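Local coordinates for protein putative mandelate racemase (Bordetella bronchiseptica, PDB 3OZY) that is a putative mandelate racemase of the enolase superfamily that binds magnesium and probably acts on acid sugars or related carboxylates, at residues Gln275-Arg280 against Ala313-Leu318; Phe328-Thr333 against Ala342-Lys347. All coordinates share one frame; numbering follows the deposited sequence.

In the fold
Both contacts lie in the beta-alpha barrel domain, in its C-terminal part. Along the chain, strand 273-274 leads into residues 275-280. Helix 284-296, strand 300-301 and the start of helix 309-321 follow before contact 1 closes the loop at residues 313-318. The next strand, 328-331, pairs in parallel with strand 139-146 and so helps to shut the barrel. Residues 328-333 open contact 2, which closes nine residues beyond Thr333, at 342-347. The two loops therefore follow in series, neither nested nor crossed. They meet where helix 309-321 packs on strand 328-331, with Leu316 CB 3.6 Å from Phe328 CZ. Tyr344 of contact 2 also touches Leu316.

Contact 1. Residues Gln275-Arg280 against Ala313-Leu318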
loop_
_atom_site.group_PDB
_atom_site.type_symbol
_atom_site.label_atom_id
_atom_site.label_comp_id
_atom_site.label_asym_id
_atom_site.label_seq_id
_atom_site.Cartn_x
_atom_site.Cartn_y
_atom_site.Cartn_z
ATOM N N GLN A 275 3.476 12.167 -11.495
ATOM C CA GLN A 275 2.631 11.443 -12.445
ATOM C C GLN A 275 1.427 10.766 -11.799
ATOM O O GLN A 275 0.864 9.815 -12.340
ATOM C CB GLN A 275 3.463 10.451 -13.247
ATOM C CG GLN A 275 4.584 11.113 -14.035
ATOM C CD GLN A 275 5.327 10.110 -14.870
ATOM O OE1 GLN A 275 5.973 9.204 -14.340
ATOM N NE2 GLN A 275 5.233 10.251 -16.188
ATOM N N ALA A 276 1.008 11.292 -10.651
ATOM C CA ALA A 276 -0.189 10.794 -9.974
ATOM C C ALA A 276 -1.360 10.665 -10.950
ATOM O O ALA A 276 -1.725 11.626 -11.625
ATOM C CB ALA A 276 -0.568 11.717 -8.832
ATOM N N ASP A 277 -1.939 9.471 -10.992
ATOM C CA ASP A 277 -3.045 9.121 -11.877
ATOM C C ASP A 277 -4.332 9.255 -11.065
ATOM O O ASP A 277 -4.446 8.685 -9.976
ATOM C CB ASP A 277 -2.810 7.663 -12.324
ATOM C CG ASP A 277 -3.851 7.123 -13.300
ATOM O OD1 ASP A 277 -4.999 7.601 -13.348
ATOM O OD2 ASP A 277 -3.512 6.139 -14.008
ATOM N N ALA A 278 -5.307 10.001 -11.570
ATOM C CA ALA A 278 -6.579 10.137 -10.858
ATOM C C ALA A 278 -7.218 8.793 -10.506
ATOM O O ALA A 278 -7.953 8.697 -9.519
ATOM C CB ALA A 278 -7.553 10.981 -11.662
ATOM N N SER A 279 -6.954 7.769 -11.321
ATOM C CA SER A 279 -7.553 6.443 -11.125
ATOM C C SER A 279 -6.733 5.498 -10.240
ATOM O O SER A 279 -7.137 4.353 -10.026
ATOM C CB SER A 279 -7.823 5.765 -12.475
ATOM O OG SER A 279 -6.605 5.417 -13.117
ATOM N N ARG A 280 -5.584 5.968 -9.745
ATOM C CA ARG A 280 -4.706 5.146 -8.910
ATOM C C ARG A 280 -4.344 5.803 -7.581
ATOM O O ARG A 280 -4.344 5.141 -6.547
ATOM C CB ARG A 280 -3.395 4.806 -9.651
ATOM C CG ARG A 280 -3.584 4.067 -10.961
ATOM C CD ARG A 280 -2.295 4.023 -11.796
ATOM N NE ARG A 280 -1.265 3.111 -11.288
ATOM C CZ ARG A 280 -1.213 1.814 -11.563
ATOM N NH1 ARG A 280 -2.156 1.263 -12.320
ATOM N NH2 ARG A 280 -0.221 1.060 -11.088
ATOM N N ALA A 313 -10.049 9.331 -19.766
ATOM C CA ALA A 313 -10.979 10.449 -19.702
ATOM C C ALA A 313 -10.929 11.193 -18.373
ATOM O O ALA A 313 -10.960 12.421 -18.354
ATOM C CB ALA A 313 -12.411 9.994 -20.001
ATOM N N ALA A 314 -10.870 10.458 -17.266
ATOM C CA ALA A 314 -10.872 11.092 -15.945
ATOM C C ALA A 314 -9.683 12.035 -15.826
ATOM O O ALA A 314 -9.831 13.186 -15.407
ATOM C CB ALA A 314 -10.836 10.050 -14.839
ATOM N N ASN A 315 -8.497 11.549 -16.179
ATOM C CA ASN A 315 -7.318 12.412 -16.157
ATOM C C ASN A 315 -7.408 13.569 -17.148
ATOM O O ASN A 315 -6.959 14.674 -16.855
ATOM C CB ASN A 315 -6.041 11.604 -16.389
ATOM C CG ASN A 315 -5.654 10.788 -15.183
ATOM O OD1 ASN A 315 -5.237 11.336 -14.164
ATOM N ND2 ASN A 315 -5.804 9.468 -15.281
ATOM N N LEU A 316 -7.985 13.327 -18.321
ATOM C CA LEU A 316 -8.033 14.364 -19.344
ATOM C C LEU A 316 -8.864 15.577 -18.913
ATOM O O LEU A 316 -8.515 16.711 -19.240
ATOM C CB LEU A 316 -8.549 13.783 -20.657
ATOM C CG LEU A 316 -8.483 14.726 -21.852
ATOM C CD1 LEU A 316 -7.083 15.326 -22.004
ATOM C CD2 LEU A 316 -8.897 13.967 -23.106
ATOM N N HIS A 317 -9.965 15.347 -18.203
ATOM C CA HIS A 317 -10.732 16.474 -17.673
ATOM C C HIS A 317 -9.849 17.358 -16.800
ATOM O O HIS A 317 -9.879 18.588 -16.899
ATOM C CB HIS A 317 -11.944 15.988 -16.870
ATOM C CG HIS A 317 -13.089 15.553 -17.725
ATOM N ND1 HIS A 317 -14.028 16.438 -18.208
ATOM C CD2 HIS A 317 -13.431 14.335 -18.209
ATOM C CE1 HIS A 317 -14.910 15.779 -18.945
ATOM N NE2 HIS A 317 -14.567 14.503 -18.964
ATOM N N LEU A 318 -9.055 16.723 -15.942
ATOM C CA LEU A 318 -8.194 17.480 -15.041
ATOM C C LEU A 318 -7.066 18.170 -15.792
ATOM O O LEU A 318 -6.758 19.331 -15.536
ATOM C CB LEU A 318 -7.609 16.581 -13.957
ATOM C CG LEU A 318 -8.533 16.322 -12.773
ATOM C CD1 LEU A 318 -9.842 15.649 -13.191
ATOM C CD2 LEU A 318 -7.812 15.487 -11.724
#
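Asn315, on helix 309-321, reaches into an Asx turn that follows barrel strand 273-274. With CG anti to its carbonyl carbon (chi1 -74°), its amide is turned out to the loop. This amide grips the turn twice. Asn315 ND2 donates to Asp277 OD1 at 2.8 Å, almost straight at 169°. Asn315 OD1 accepts from Ala278 N at 2.9 Å. These two bonds fix the rotation of the amide. ND2 also binds Thr311 O, one turn back in the same helix. Asn315 ND2 meets Asp277 OD1 from above the carboxylate plane, 56° out of it, while Asp277 OD1 lies in the amide plane of Asn315. Ala278 CB packs close to Asn315 OD1 at 3.4 Å. The looser part lies along the helix: Leu318 CD2 stays 4.5 Å from Ala278 CB, and Ala314 CB 4.7 Å from the same atom. Even this side is buried. Leu318 turns to helix 284-296, and Ala314 meets Ile112. Asp277 OD2 binds His304 ND1, consistent with the His-Asp dyad of mandelate racemases, and Asn315 would then be a second-shell residue that positions the aspartate. Asp277 OD1 takes three donors: Asn315 ND2, Ser279 N at 2.8 Å and Ser279 OG at 2.7 Å.

Contact 2. Residues Phe328-Thr333 against Ala342-Lys347; sequences FEWDIT and ASYDLK
Trp330 and Leu346 mark the closest approach of the two backbones, with 8.5 Å between their CA atoms, so the loop 342-347 does not extend the sheet at strand 328-331. The indole of Trp330 bridges the gap. Its CG is anti to the backbone N (chi1 -164°), which sends the ring out toward the loop. Leu346 lies against one face of it. Leu346 CD1 sits 3.6 Å from the centroid of the five-membered ring and only 15° off the ring normal, a CH-pi contact. The same methyl is 3.5 Å from Trp330 CE2. Nearer the backbone, Leu346 CA and CB press on Trp330 CZ2, with CA at 3.5 Å. Tyr344 comes to the edge of the indole instead. Its CE2 lies near the indole plane, 3.7 Å from Trp330 CH2. Tyr344 OH is hydrogen-bonded to Gln354 O, which ties down the far end of that ring. Val312 of helix 309-321 and Met338 also touch Trp330. The indole is buried, whereas Leu346 is exposed, so the leucine lies at the outer side of the contact. With no polar pair between the segments, this join between strand 328-331 and the loop after it rests on dispersion and CH-pi forces.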
loop_
_atom_site.group_PDB
_atom_site.type_symbol
_atom_site.label_atom_id
_atom_site.label_comp_id
_atom_site.label_asym_id
_atom_site.label_seq_id
_atom_site.Cartn_x
_atom_site.Cartn_y
_atom_site.Cartn_z
ATOM N N PHE A 328 0.250 14.522 -22.416
ATOM C CA PHE A 328 -0.853 13.678 -21.984
ATOM C C PHE A 328 -0.736 12.258 -22.511
ATOM O O PHE A 328 -0.755 12.030 -23.721
ATOM C CB PHE A 328 -2.196 14.267 -22.419
ATOM C CG PHE A 328 -3.361 13.497 -21.893
ATOM C CD1 PHE A 328 -3.712 13.610 -20.560
ATOM C CD2 PHE A 328 -4.067 12.616 -22.696
ATOM C CE1 PHE A 328 -4.761 12.886 -20.035
ATOM C CE2 PHE A 328 -5.123 11.888 -22.176
ATOM C CZ PHE A 328 -5.468 12.023 -20.843
ATOM N N GLU A 329 -0.638 11.295 -21.595
ATOM C CA GLU A 329 -0.418 9.899 -21.968
ATOM C C GLU A 329 -1.612 9.288 -22.702
ATOM O O GLU A 329 -2.735 9.305 -22.200
ATOM C CB GLU A 329 -0.081 9.061 -20.729
ATOM C CG GLU A 329 0.218 7.613 -21.068
ATOM C CD GLU A 329 0.798 6.825 -19.909
ATOM O OE1 GLU A 329 0.431 7.079 -18.735
ATOM O OE2 GLU A 329 1.621 5.919 -20.167
ATOM N N TRP A 330 -1.353 8.736 -23.888
ATOM C CA TRP A 330 -2.388 8.051 -24.657
ATOM C C TRP A 330 -1.923 6.662 -25.094
ATOM O O TRP A 330 -1.073 6.530 -25.973
ATOM C CB TRP A 330 -2.837 8.875 -25.878
ATOM C CG TRP A 330 -4.138 8.349 -26.404
ATOM C CD1 TRP A 330 -4.325 7.207 -27.129
ATOM C CD2 TRP A 330 -5.441 8.910 -26.189
ATOM N NE1 TRP A 330 -5.666 7.023 -27.377
ATOM C CE2 TRP A 330 -6.370 8.060 -26.824
ATOM C CE3 TRP A 330 -5.910 10.057 -25.541
ATOM C CZ2 TRP A 330 -7.744 8.315 -26.817
ATOM C CZ3 TRP A 330 -7.270 10.315 -25.540
ATOM C CH2 TRP A 330 -8.173 9.442 -26.169
ATOM N N ASP A 331 -2.509 5.639 -24.481
ATOM C CA ASP A 331 -2.225 4.230 -24.775
ATOM C C ASP A 331 -2.516 3.912 -26.239
ATOM O O ASP A 331 -3.676 3.981 -26.666
ATOM C CB ASP A 331 -3.145 3.389 -23.868
ATOM C CG ASP A 331 -2.974 1.878 -24.006
ATOM O OD1 ASP A 331 -2.253 1.380 -24.894
ATOM O OD2 ASP A 331 -3.601 1.175 -23.176
ATOM N N ILE A 332 -1.473 3.551 -26.993
ATOM C CA ILE A 332 -1.636 3.177 -28.407
ATOM C C ILE A 332 -1.443 1.684 -28.654
ATOM O O ILE A 332 -1.414 1.233 -29.808
ATOM C CB ILE A 332 -0.739 4.015 -29.369
ATOM C CG1 ILE A 332 0.749 4.025 -28.957
ATOM C CG2 ILE A 332 -1.271 5.435 -29.457
ATOM C CD1 ILE A 332 1.414 2.669 -28.823
ATOM N N THR A 333 -1.314 0.911 -27.582
ATOM C CA THR A 333 -1.161 -0.536 -27.709
ATOM C C THR A 333 -2.525 -1.188 -27.958
ATOM O O THR A 333 -3.560 -0.532 -27.860
ATOM C CB THR A 333 -0.481 -1.162 -26.456
ATOM O OG1 THR A 333 -1.387 -1.148 -25.345
ATOM C CG2 THR A 333 0.776 -0.390 -26.089
ATOM N N ALA A 342 -16.485 2.682 -24.715
ATOM C CA ALA A 342 -17.242 3.928 -24.686
ATOM C C ALA A 342 -17.192 4.686 -26.004
ATOM O O ALA A 342 -16.366 4.405 -26.866
ATOM C CB ALA A 342 -16.741 4.817 -23.553
ATOM N N SER A 343 -18.075 5.669 -26.126
ATOM C CA SER A 343 -18.237 6.441 -27.351
ATOM C C SER A 343 -17.118 7.454 -27.601
ATOM O O SER A 343 -17.043 8.040 -28.678
ATOM C CB SER A 343 -19.585 7.163 -27.320
ATOM O OG SER A 343 -19.714 7.942 -26.136
ATOM N N TYR A 344 -16.255 7.662 -26.610
ATOM C CA TYR A 344 -15.158 8.622 -26.746
ATOM C C TYR A 344 -13.902 7.965 -27.321
ATOM O O TYR A 344 -13.400 6.992 -26.756
ATOM C CB TYR A 344 -14.851 9.274 -25.398
ATOM C CG TYR A 344 -13.679 10.222 -25.443
ATOM C CD1 TYR A 344 -13.763 11.434 -26.120
ATOM C CD2 TYR A 344 -12.484 9.905 -24.814
ATOM C CE1 TYR A 344 -12.683 12.302 -26.167
ATOM C CE2 TYR A 344 -11.408 10.763 -24.851
ATOM C CZ TYR A 344 -11.508 11.957 -25.527
ATOM O OH TYR A 344 -10.431 12.808 -25.562
ATOM N N ASP A 345 -13.405 8.514 -28.432
ATOM C CA ASP A 345 -12.306 7.930 -29.211
ATOM C C ASP A 345 -11.119 8.882 -29.360
ATOM O O ASP A 345 -11.269 10.088 -29.191
ATOM C CB ASP A 345 -12.790 7.595 -30.626
ATOM C CG ASP A 345 -13.906 6.577 -30.640
ATOM O OD1 ASP A 345 -13.977 5.765 -29.698
ATOM O OD2 ASP A 345 -14.708 6.581 -31.597
ATOM N N LEU A 346 -9.955 8.339 -29.716
ATOM C CA LEU A 346 -8.803 9.173 -30.068
ATOM C C LEU A 346 -9.098 10.031 -31.291
ATOM O O LEU A 346 -9.509 9.518 -32.336
ATOM C CB LEU A 346 -7.561 8.322 -30.352
ATOM C CG LEU A 346 -6.288 9.051 -30.801
ATOM C CD1 LEU A 346 -5.754 9.988 -29.719
ATOM C CD2 LEU A 346 -5.223 8.045 -31.201
ATOM N N LYS A 347 -8.878 11.333 -31.157
ATOM C CA LYS A 347 -8.937 12.256 -32.287
ATOM C C LYS A 347 -7.874 13.332 -32.116
ATOM O O LYS A 347 -7.988 14.196 -31.237
ATOM C CB LYS A 347 -10.324 12.893 -32.397
ATOM C CG LYS A 347 -10.482 13.822 -33.594
ATOM C CD LYS A 347 -11.850 14.486 -33.602
ATOM C CE LYS A 347 -12.968 13.455 -33.640
ATOM N NZ LYS A 347 -12.928 12.622 -34.877
#